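Local structure of alkylpurine DNA glycosylase AlkC (Pseudomonas fluorescens, 5VHV) at residues P3-Q15 and A37-M50. The protein excises alkylated purine bases from damaged DNA as a non-base-flipping glycosylase, beginning base excision repair. Residues are numbered along the deposited sequence; the frame is centred on the assembly and turned at random.
Sequences PALKEIFNVERLQ and AKAGLAELSVMQRM. With nucleotides of chain D.
Lys6 and Val46 bring the two backbones to 4.0 Å between their CA atoms, where the 3-10 turn 5-8 meets the start of helix 46-60; farther along, helix 11-24 packs on the end of helix 30-38. Both segments lie in the N-terminal helical part of this DNA alkylation repair family protein, and the 3-10 turn and the start of helix 46-60 donate to the backbone of one DNA strand. Lys6 N donates to OP1 of DT7 of chain D, while Ser45, N-cap of helix 46-60 and half of a capping box with Gln48, gives its short hydroxyl to OP1 of DG8 of chain D at 2.7 Å from OG. Beta-branched Val46 packs CB on Lys6 CA and CG2 against Leu5 and Ile8. Phe9 is buried, with Met50 CA over one ring face in a CH-pi contact, 4.0 Å from the centroid. Arg49 CB touches Phe9 CB at 3.6 Å; with CG beside the backbone N (chi1 -64°), the long chain brings its guanidinium between Lys6 CB on one face and Leu41 CD1 on the other. NE donates to Leu44 O at 2.9 Å, near the guanidinium plane, helping to hold the group. Waters join both Glu7 carboxylate oxygens to NH1 and NH2, and NH1 also hydrogen-bonds Phe9 O. A leucine in place of Arg49 would probably leave both carbonyls without this donor and Glu7 without its water-bridged partner. The NH1 bond to Phe9 O, 3.2 Å long with an N-H...O angle of 148°, comes from above the carbonyl plane.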
ATOM      1  N   PRO A   3       2.064  12.137  18.813  1.00 53.35           N
ATOM      2  CA  PRO A   3       3.315  12.672  18.270  1.00 54.81           C
ATOM      3  C   PRO A   3       3.448  12.296  16.806  1.00 42.63           C
ATOM      4  O   PRO A   3       2.954  11.259  16.362  1.00 35.83           O
ATOM      5  CB  PRO A   3       4.396  12.006  19.126  1.00 56.05           C
ATOM      6  CG  PRO A   3       3.703  11.658  20.404  1.00 64.82           C
ATOM      7  CD  PRO A   3       2.285  11.340  20.033  1.00 58.45           C
ATOM      8  N   ALA A   4       4.093  13.171  16.043  1.00 33.42           N
ATOM      9  CA  ALA A   4       4.339  12.872  14.643  1.00 28.26           C
ATOM     10  C   ALA A   4       5.246  11.647  14.516  1.00 30.58           C
ATOM     11  O   ALA A   4       6.041  11.326  15.404  1.00 24.28           O
ATOM     12  CB  ALA A   4       4.968  14.080  13.950  1.00 27.28           C
ATOM     13  N   LEU A   5       5.129  10.955  13.388  1.00 22.00           N
ATOM     14  CA  LEU A   5       5.956   9.776  13.180  1.00 19.72           C
ATOM     15  C   LEU A   5       7.449  10.098  13.244  1.00 22.15           C
ATOM     16  O   LEU A   5       8.250   9.249  13.668  1.00 19.04           O
ATOM     17  CB  LEU A   5       5.621   9.139  11.837  1.00 23.63           C
ATOM     18  CG  LEU A   5       6.347   7.817  11.566  1.00 22.57           C
ATOM     19  CD1 LEU A   5       5.973   6.764  12.629  1.00 31.70           C
ATOM     20  CD2 LEU A   5       5.981   7.322  10.187  1.00 24.13           C
ATOM     21  N   LYS A   6       7.853  11.294  12.822  1.00 21.06           N
ATOM     22  CA  LYS A   6       9.281  11.601  12.829  1.00 18.59           C
ATOM     23  C   LYS A   6       9.874  11.524  14.238  1.00 22.08           C
ATOM     24  O   LYS A   6      11.088  11.344  14.380  1.00 21.36           O
ATOM     25  CB  LYS A   6       9.536  12.977  12.223  1.00 18.04           C
ATOM     26  CG  LYS A   6       8.918  14.134  13.020  1.00 21.37           C
ATOM     27  CD  LYS A   6       8.922  15.405  12.180  1.00 27.43           C
ATOM     28  CE  LYS A   6       8.286  16.566  12.919  1.00 34.16           C
ATOM     29  NZ  LYS A   6       7.971  17.682  11.988  1.00 49.51           N
ATOM     30  N   GLU A   7       9.046  11.622  15.285  1.00 23.65           N
ATOM     31  CA  GLU A   7       9.584  11.549  16.638  1.00 24.78           C
ATOM     32  C   GLU A   7      10.027  10.140  17.009  1.00 24.97           C
ATOM     33  O   GLU A   7      10.659   9.956  18.050  1.00 23.83           O
ATOM     34  CB  GLU A   7       8.549  12.067  17.625  1.00 29.90           C
ATOM     35  CG  GLU A   7       8.147  13.508  17.346  1.00 24.07           C
ATOM     36  CD  GLU A   7       9.310  14.488  17.404  1.00 30.03           C
ATOM     37  OE1 GLU A   7       9.284  15.468  16.624  1.00 32.19           O
ATOM     38  OE2 GLU A   7      10.246  14.281  18.214  1.00 27.69           O
ATOM     39  N   ILE A   8       9.736   9.146  16.172  1.00 22.19           N
ATOM     40  CA  ILE A   8      10.325   7.828  16.382  1.00 23.63           C
ATOM     41  C   ILE A   8      11.849   7.926  16.306  1.00 22.51           C
ATOM     42  O   ILE A   8      12.566   7.189  16.993  1.00 22.43           O
ATOM     43  CB  ILE A   8       9.751   6.818  15.366  1.00 26.26           C
ATOM     44  CG1 ILE A   8       9.973   5.385  15.831  1.00 44.48           C
ATOM     45  CG2 ILE A   8      10.370   7.004  14.001  1.00 35.46           C
ATOM     46  CD1 ILE A   8       8.989   4.957  16.881  1.00 76.30           C
ATOM     47  N   PHE A   9      12.365   8.845  15.495  1.00 21.15           N
ATOM     48  CA  PHE A   9      13.801   9.137  15.458  1.00 20.31           C
ATOM     49  C   PHE A   9      14.109  10.425  16.232  1.00 24.99           C
ATOM     50  O   PHE A   9      14.677  11.378  15.697  1.00 25.58           O
ATOM     51  CB  PHE A   9      14.290   9.254  14.013  1.00 19.80           C
ATOM     52  CG  PHE A   9      14.448   7.938  13.288  1.00 19.87           C
ATOM     53  CD1 PHE A   9      15.598   7.188  13.445  1.00 24.10           C
ATOM     54  CD2 PHE A   9      13.491   7.500  12.404  1.00 21.77           C
ATOM     55  CE1 PHE A   9      15.761   6.010  12.769  1.00 22.81           C
ATOM     56  CE2 PHE A   9      13.651   6.307  11.721  1.00 22.98           C
ATOM     57  CZ  PHE A   9      14.798   5.577  11.901  1.00 16.71           C
ATOM     58  N   ASN A  10      13.721  10.465  17.504  1.00 24.41           N
ATOM     59  CA  ASN A  10      14.046  11.606  18.348  1.00 25.18           C
ATOM     60  C   ASN A  10      15.428  11.398  18.982  1.00 27.44           C
ATOM     61  O   ASN A  10      16.116  10.404  18.728  1.00 24.05           O
ATOM     62  CB  ASN A  10      12.942  11.852  19.386  1.00 26.64           C
ATOM     63  CG  ASN A  10      12.734  10.688  20.340  1.00 29.42           C
ATOM     64  OD1 ASN A  10      13.492   9.727  20.346  1.00 26.90           O
ATOM     65  ND2 ASN A  10      11.671  10.772  21.143  1.00 27.48           N
ATOM     66  N   VAL A  11      15.868  12.364  19.790  1.00 24.72           N
ATOM     67  CA  VAL A  11      17.228  12.282  20.328  1.00 29.76           C
ATOM     68  C   VAL A  11      17.363  11.061  21.222  1.00 25.38           C
ATOM     69  O   VAL A  11      18.393  10.378  21.215  1.00 26.39           O
ATOM     70  CB  VAL A  11      17.609  13.577  21.070  1.00 42.87           C
ATOM     71  CG1 VAL A  11      18.980  13.437  21.704  1.00 50.17           C
ATOM     72  CG2 VAL A  11      17.625  14.742  20.106  1.00 50.33           C
ATOM     73  N   GLU A  12      16.320  10.760  21.994  1.00 27.52           N
ATOM     74  CA  GLU A  12      16.348   9.586  22.855  1.00 34.07           C
ATOM     75  C   GLU A  12      16.604   8.313  22.046  1.00 31.28           C
ATOM     76  O   GLU A  12      17.384   7.449  22.470  1.00 27.07           O
ATOM     77  CB  GLU A  12      15.036   9.487  23.638  1.00 33.72           C
ATOM     78  CG  GLU A  12      14.800  10.585  24.699  1.00 78.66           C
ATOM     79  CD  GLU A  12      14.562  12.010  24.142  1.00 78.85           C
ATOM     80  OE1 GLU A  12      14.134  12.183  22.971  1.00 31.75           O
ATOM     81  OE2 GLU A  12      14.803  12.977  24.905  1.00 73.20           O
ATOM     82  N   ARG A  13      15.962   8.180  20.875  1.00 22.61           N
ATOM     83  CA  ARG A  13      16.216   7.021  20.017  1.00 23.99           C
ATOM     84  C   ARG A  13      17.641   7.022  19.478  1.00 28.89           C
ATOM     85  O   ARG A  13      18.267   5.959  19.369  1.00 23.52           O
ATOM     86  CB  ARG A  13      15.224   6.978  18.843  1.00 27.25           C
ATOM     87  CG  ARG A  13      15.219   5.632  18.056  1.00 26.24           C
ATOM     88  CD  ARG A  13      14.341   4.559  18.713  1.00 29.47           C
ATOM     89  NE  ARG A  13      12.957   5.000  18.789  1.00 24.08           N
ATOM     90  CZ  ARG A  13      11.958   4.328  19.355  1.00 31.51           C
ATOM     91  NH1 ARG A  13      12.145   3.119  19.860  1.00 32.49           N
ATOM     92  NH2 ARG A  13      10.747   4.869  19.397  1.00 38.49           N
ATOM     93  N   LEU A  14      18.160   8.189  19.086  1.00 23.18           N
ATOM     94  CA  LEU A  14      19.542   8.234  18.617  1.00 23.98           C
ATOM     95  C   LEU A  14      20.495   7.809  19.726  1.00 26.46           C
ATOM     96  O   LEU A  14      21.479   7.108  19.475  1.00 23.88           O
ATOM     97  CB  LEU A  14      19.897   9.631  18.109  1.00 21.79           C
ATOM     98  CG  LEU A  14      19.050  10.197  16.967  1.00 24.08           C
ATOM     99  CD1 LEU A  14      19.391  11.680  16.731  1.00 25.10           C
ATOM    100  CD2 LEU A  14      19.251   9.372  15.696  1.00 22.30           C
ATOM    101  N   GLN A  15      20.206   8.210  20.965  1.00 23.82           N
ATOM    102  CA  GLN A  15      21.038   7.782  22.088  1.00 28.20           C
ATOM    103  C   GLN A  15      20.960   6.276  22.281  1.00 31.14           C
ATOM    104  O   GLN A  15      21.969   5.633  22.592  1.00 28.59           O
ATOM    105  CB  GLN A  15      20.623   8.528  23.356  1.00 33.68           C
ATOM    106  CG  GLN A  15      20.963  10.005  23.286  1.00 38.20           C
ATOM    107  CD  GLN A  15      20.321  10.824  24.382  1.00 54.39           C
ATOM    108  OE1 GLN A  15      19.437  10.353  25.107  1.00 52.80           O
ATOM    109  NE2 GLN A  15      20.761  12.069  24.503  1.00 47.51           N
ATOM    110  N   ALA A  37      24.358  13.142  13.730  1.00 19.31           N
ATOM    111  CA  ALA A  37      22.953  12.817  13.521  1.00 23.18           C
ATOM    112  C   ALA A  37      22.023  13.947  13.966  1.00 23.82           C
ATOM    113  O   ALA A  37      20.967  14.153  13.349  1.00 23.41           O
ATOM    114  CB  ALA A  37      22.609  11.535  14.270  1.00 23.63           C
ATOM    115  N   LYS A  38      22.405  14.705  14.995  1.00 20.75           N
ATOM    116  CA  LYS A  38      21.498  15.675  15.594  1.00 22.38           C
ATOM    117  C   LYS A  38      21.436  16.997  14.850  1.00 28.43           C
ATOM    118  O   LYS A  38      20.532  17.798  15.121  1.00 23.44           O
ATOM    119  CB  LYS A  38      21.897  15.923  17.058  1.00 24.90           C
ATOM    120  CG  LYS A  38      21.574  14.731  17.931  1.00 27.37           C
ATOM    121  CD  LYS A  38      21.618  15.049  19.426  1.00 44.00           C
ATOM    122  CE  LYS A  38      22.995  15.354  19.915  1.00 49.61           C
ATOM    123  NZ  LYS A  38      23.005  15.580  21.412  1.00 42.94           N
ATOM    124  N   ALA A  39      22.358  17.250  13.926  1.00 27.51           N
ATOM    125  CA  ALA A  39      22.454  18.569  13.306  1.00 29.74           C
ATOM    126  C   ALA A  39      21.223  18.821  12.440  1.00 25.48           C
ATOM    127  O   ALA A  39      21.007  18.140  11.431  1.00 30.51           O
ATOM    128  CB  ALA A  39      23.742  18.670  12.492  1.00 32.73           C
ATOM    129  N   GLY A  40      20.412  19.805  12.828  1.00 23.28           N
ATOM    130  CA  GLY A  40      19.193  20.092  12.084  1.00 24.48           C
ATOM    131  C   GLY A  40      18.089  19.064  12.233  1.00 28.88           C
ATOM    132  O   GLY A  40      17.195  19.003  11.390  1.00 28.50           O
ATOM    133  N   LEU A  41      18.127  18.253  13.288  1.00 27.33           N
ATOM    134  CA  LEU A  41      17.176  17.146  13.434  1.00 25.72           C
ATOM    135  C   LEU A  41      15.727  17.617  13.318  1.00 25.75           C
ATOM    136  O   LEU A  41      14.900  16.958  12.678  1.00 23.40           O
ATOM    137  CB  LEU A  41      17.406  16.462  14.785  1.00 26.01           C
ATOM    138  CG  LEU A  41      16.529  15.261  15.143  1.00 25.44           C
ATOM    139  CD1 LEU A  41      16.772  14.119  14.209  1.00 26.10           C
ATOM    140  CD2 LEU A  41      16.764  14.836  16.570  1.00 29.19           C
ATOM    141  N   ALA A  42      15.398  18.745  13.948  1.00 26.75           N
ATOM    142  CA  ALA A  42      14.022  19.240  13.924  1.00 30.88           C
ATOM    143  C   ALA A  42      13.536  19.531  12.507  1.00 27.21           C
ATOM    144  O   ALA A  42      12.326  19.478  12.246  1.00 33.37           O
ATOM    145  CB  ALA A  42      13.917  20.501  14.793  1.00 35.95           C
ATOM    146  N   GLU A  43      14.449  19.836  11.587  1.00 27.24           N
ATOM    147  CA  GLU A  43      14.111  20.080  10.188  1.00 37.31           C
ATOM    148  C   GLU A  43      13.954  18.796   9.380  1.00 34.47           C
ATOM    149  O   GLU A  43      13.570  18.866   8.205  1.00 31.63           O
ATOM    150  CB  GLU A  43      15.191  20.951   9.526  1.00 38.05           C
ATOM    151  CG  GLU A  43      15.338  22.326  10.154  1.00 43.76           C
ATOM    152  CD  GLU A  43      16.691  22.971   9.889  1.00 48.63           C
ATOM    153  OE1 GLU A  43      17.172  22.972   8.731  1.00 33.47           O
ATOM    154  OE2 GLU A  43      17.273  23.478  10.864  1.00 46.37           O
ATOM    155  N   LEU A  44      14.253  17.638   9.957  1.00 23.34           N
ATOM    156  CA  LEU A  44      14.248  16.399   9.193  1.00 18.91           C
ATOM    157  C   LEU A  44      12.909  15.690   9.322  1.00 17.34           C
ATOM    158  O   LEU A  44      12.373  15.543  10.427  1.00 20.07           O
ATOM    159  CB  LEU A  44      15.365  15.462   9.656  1.00 18.33           C
ATOM    160  CG  LEU A  44      16.783  16.034   9.511  1.00 24.18           C
ATOM    161  CD1 LEU A  44      17.791  15.004   9.984  1.00 25.41           C
ATOM    162  CD2 LEU A  44      17.084  16.443   8.077  1.00 24.79           C
ATOM    163  N   SER A  45      12.394  15.230   8.191  1.00 17.96           N
ATOM    164  CA  SER A  45      11.239  14.349   8.167  1.00 20.69           C
ATOM    165  C   SER A  45      11.649  12.950   8.621  1.00 20.26           C
ATOM    166  O   SER A  45      12.834  12.649   8.819  1.00 18.21           O
ATOM    167  CB  SER A  45      10.657  14.298   6.763  1.00 19.01           C
ATOM    168  OG  SER A  45      11.504  13.510   5.926  1.00 18.23           O
ATOM    169  N   VAL A  46      10.661  12.072   8.782  1.00 16.37           N
ATOM    170  CA  VAL A  46      10.977  10.748   9.311  1.00 15.13           C
ATOM    171  C   VAL A  46      11.939   9.993   8.387  1.00 17.57           C
ATOM    172  O   VAL A  46      12.898   9.363   8.852  1.00 16.67           O
ATOM    173  CB  VAL A  46       9.692   9.947   9.594  1.00 17.11           C
ATOM    174  CG1 VAL A  46       8.963   9.567   8.310  1.00 17.60           C
ATOM    175  CG2 VAL A  46      10.045   8.698  10.379  1.00 18.50           C
ATOM    176  N   MET A  47      11.735  10.053   7.073  1.00 16.85           N
ATOM    177  CA  MET A  47      12.643   9.304   6.208  1.00 18.57           C
ATOM    178  C   MET A  47      13.996  10.003   6.028  1.00 16.98           C
ATOM    179  O   MET A  47      14.996   9.321   5.773  1.00 15.84           O
ATOM    180  CB  MET A  47      12.001   9.034   4.852  1.00 15.93           C
ATOM    181  CG  MET A  47      10.777   8.061   4.920  1.00 17.96           C
ATOM    182  SD  MET A  47      11.201   6.423   5.602  1.00 23.01           S
ATOM    183  CE  MET A  47      11.739   5.604   4.133  1.00 25.55           C
ATOM    184  N   GLN A  48      14.053  11.326   6.191  1.00 13.93           N
ATOM    185  CA  GLN A  48      15.339  12.012   6.273  1.00 16.33           C
ATOM    186  C   GLN A  48      16.113  11.592   7.519  1.00 19.20           C
ATOM    187  O   GLN A  48      17.343  11.453   7.477  1.00 15.66           O
ATOM    188  CB  GLN A  48      15.130  13.519   6.280  1.00 17.93           C
ATOM    189  CG  GLN A  48      14.736  14.134   4.958  1.00 20.83           C
ATOM    190  CD  GLN A  48      14.518  15.629   5.101  1.00 22.00           C
ATOM    191  OE1 GLN A  48      13.627  16.075   5.828  1.00 21.60           O
ATOM    192  NE2 GLN A  48      15.357  16.423   4.440  1.00 26.08           N
ATOM    193  N   ARG A  49      15.410  11.403   8.645  1.00 17.23           N
ATOM    194  CA  ARG A  49      16.078  10.983   9.876  1.00 15.99           C
ATOM    195  C   ARG A  49      16.596   9.563   9.745  1.00 17.41           C
ATOM    196  O   ARG A  49      17.710   9.256  10.182  1.00 15.31           O
ATOM    197  CB  ARG A  49      15.116  11.084  11.081  1.00 16.35           C
ATOM    198  CG  ARG A  49      14.677  12.517  11.392  1.00 20.57           C
ATOM    199  CD  ARG A  49      13.682  12.605  12.542  1.00 18.53           C
ATOM    200  NE  ARG A  49      13.206  13.977  12.692  1.00 18.98           N
ATOM    201  CZ  ARG A  49      12.838  14.542  13.833  1.00 21.81           C
ATOM    202  NH1 ARG A  49      12.864  13.868  14.975  1.00 22.74           N
ATOM    203  NH2 ARG A  49      12.408  15.785  13.827  1.00 22.49           N
ATOM    204  N   MET A  50      15.792   8.683   9.150  1.00 16.44           N
ATOM    205  CA  MET A  50      16.211   7.309   8.915  1.00 16.60           C
ATOM    206  C   MET A  50      17.496   7.273   8.099  1.00 17.58           C
ATOM    207  O   MET A  50      18.471   6.602   8.473  1.00 16.22           O
ATOM    208  CB  MET A  50      15.086   6.552   8.195  1.00 13.98           C
ATOM    209  CG  MET A  50      15.374   5.080   7.937  1.00 16.66           C
ATOM    210  SD  MET A  50      16.354   4.793   6.474  1.00 19.41           S
ATOM    211  CE  MET A  50      15.192   5.115   5.150  1.00 21.57           C
TER
ATOM    212  P    DT D   7       4.876  12.983  10.189  1.00 22.10           P
ATOM    213  OP1  DT D   7       6.108  12.775  10.955  1.00 20.68           O
ATOM    214  OP2  DT D   7       4.358  14.380  10.049  1.00 26.73           O
ATOM    215  O5'  DT D   7       4.914  12.378   8.751  1.00 22.16           O
ATOM    216  C5'  DT D   7       5.468  11.107   8.571  1.00 24.51           C
ATOM    217  C4'  DT D   7       5.534  10.764   7.107  1.00 15.70           C
ATOM    218  O4'  DT D   7       4.192  10.619   6.587  1.00 17.72           O
ATOM    219  C3'  DT D   7       6.230  11.798   6.208  1.00 18.45           C
ATOM    220  O3'  DT D   7       7.485  11.244   5.778  1.00 17.51           O
ATOM    221  C2'  DT D   7       5.220  12.037   5.052  1.00 18.02           C
ATOM    222  C1'  DT D   7       4.217  10.896   5.212  1.00 19.93           C
ATOM    223  N1   DT D   7       2.852  11.204   4.790  1.00 21.00           N
ATOM    224  C2   DT D   7       2.230  10.394   3.863  1.00 15.42           C
ATOM    225  O2   DT D   7       2.765   9.417   3.346  1.00 16.87           O
ATOM    226  N3   DT D   7       0.930  10.732   3.584  1.00 18.44           N
ATOM    227  C4   DT D   7       0.222  11.790   4.099  1.00 19.44           C
ATOM    228  O4   DT D   7      -0.931  12.030   3.759  1.00 21.16           O
ATOM    229  C5   DT D   7       0.928  12.598   5.069  1.00 22.73           C
ATOM    230  C7   DT D   7       0.252  13.774   5.704  1.00 30.46           C
ATOM    231  C6   DT D   7       2.197  12.269   5.367  1.00 24.47           C
ATOM    232  P    DG D   8       8.492  12.034   4.811  1.00 17.17           P
ATOM    233  OP1  DG D   8       9.835  11.526   5.151  1.00 18.21           O
ATOM    234  OP2  DG D   8       8.172  13.480   4.840  1.00 17.90           O
ATOM    235  O5'  DG D   8       8.063  11.546   3.355  1.00 17.16           O
ATOM    236  C5'  DG D   8       8.157  10.183   3.044  1.00 19.48           C
ATOM    237  C4'  DG D   8       7.506   9.917   1.715  1.00 18.35           C
ATOM    238  O4'  DG D   8       6.087  10.155   1.822  1.00 17.92           O
ATOM    239  C3'  DG D   8       8.002  10.827   0.574  1.00 20.28           C
ATOM    240  O3'  DG D   8       8.593  10.038  -0.398  1.00 25.72           O
ATOM    241  C2'  DG D   8       6.737  11.542   0.091  1.00 26.23           C
ATOM    242  C1'  DG D   8       5.643  10.614   0.572  1.00 20.19           C
ATOM    243  N9   DG D   8       4.332  11.225   0.716  1.00 20.02           N
ATOM    244  C8   DG D   8       3.978  12.323   1.489  1.00 21.56           C
ATOM    245  N7   DG D   8       2.709  12.621   1.409  1.00 20.61           N
ATOM    246  C5   DG D   8       2.195  11.664   0.511  1.00 15.36           C
ATOM    247  C6   DG D   8       0.881  11.484   0.027  1.00 17.29           C
ATOM    248  O6   DG D   8      -0.132  12.155   0.280  1.00 20.89           O
ATOM    249  N1   DG D   8       0.804  10.408  -0.861  1.00 18.84           N
ATOM    250  C2   DG D   8       1.862   9.610  -1.219  1.00 20.11           C
ATOM    251  N2   DG D   8       1.598   8.622  -2.060  1.00 17.05           N
ATOM    252  N3   DG D   8       3.104   9.771  -0.769  1.00 18.99           N
ATOM    253  C4   DG D   8       3.185  10.809   0.091  1.00 15.21           C
ATOM    254  P    DT D   6      -1.674  13.124   9.409  1.00 27.40           P
ATOM    255  OP1  DT D   6      -2.461  12.818  10.614  1.00 33.82           O
ATOM    256  OP2  DT D   6      -2.037  14.247   8.528  1.00 34.56           O
ATOM    257  O5'  DT D   6      -0.134  13.332   9.797  1.00 28.77           O
ATOM    258  C5'  DT D   6       0.269  13.494  11.141  1.00 38.95           C
ATOM    259  C4'  DT D   6       1.372  12.515  11.493  1.00 29.52           C
ATOM    260  O4'  DT D   6       0.789  11.221  11.795  1.00 33.37           O
ATOM    261  C3'  DT D   6       2.398  12.240  10.369  1.00 21.78           C
ATOM    262  O3'  DT D   6       3.702  12.156  10.900  1.00 22.14           O
ATOM    263  C2'  DT D   6       1.940  10.897   9.825  1.00 27.03           C
ATOM    264  C1'  DT D   6       1.538  10.233  11.121  1.00 34.84           C
ATOM    265  N1   DT D   6       0.730   8.989  10.989  1.00 30.50           N
ATOM    266  C2   DT D   6       1.366   7.778  11.113  1.00 39.16           C
ATOM    267  O2   DT D   6       2.564   7.671  11.282  1.00 41.49           O
ATOM    268  N3   DT D   6       0.546   6.685  11.018  1.00 27.31           N
ATOM    269  C4   DT D   6      -0.820   6.686  10.815  1.00 28.63           C
ATOM    270  O4   DT D   6      -1.472   5.649  10.752  1.00 25.26           O
ATOM    271  C5   DT D   6      -1.433   7.987  10.714  1.00 30.75           C
ATOM    272  C7   DT D   6      -2.923   8.099  10.517  1.00 26.95           C
ATOM    273  C6   DT D   6      -0.639   9.069  10.813  1.00 22.74           C
TER
HETATM  274  O   HOH W   1      10.672  18.154  10.783  1.00 39.06           O
HETATM  275  O   HOH W   2      12.786  15.068  17.614  1.00 26.54           O
HETATM  276  O   HOH W   3      11.077  17.327  15.843  1.00 29.84           O
HETATM  277  O   HOH W   4      22.852  13.493  22.680  1.00 37.55           O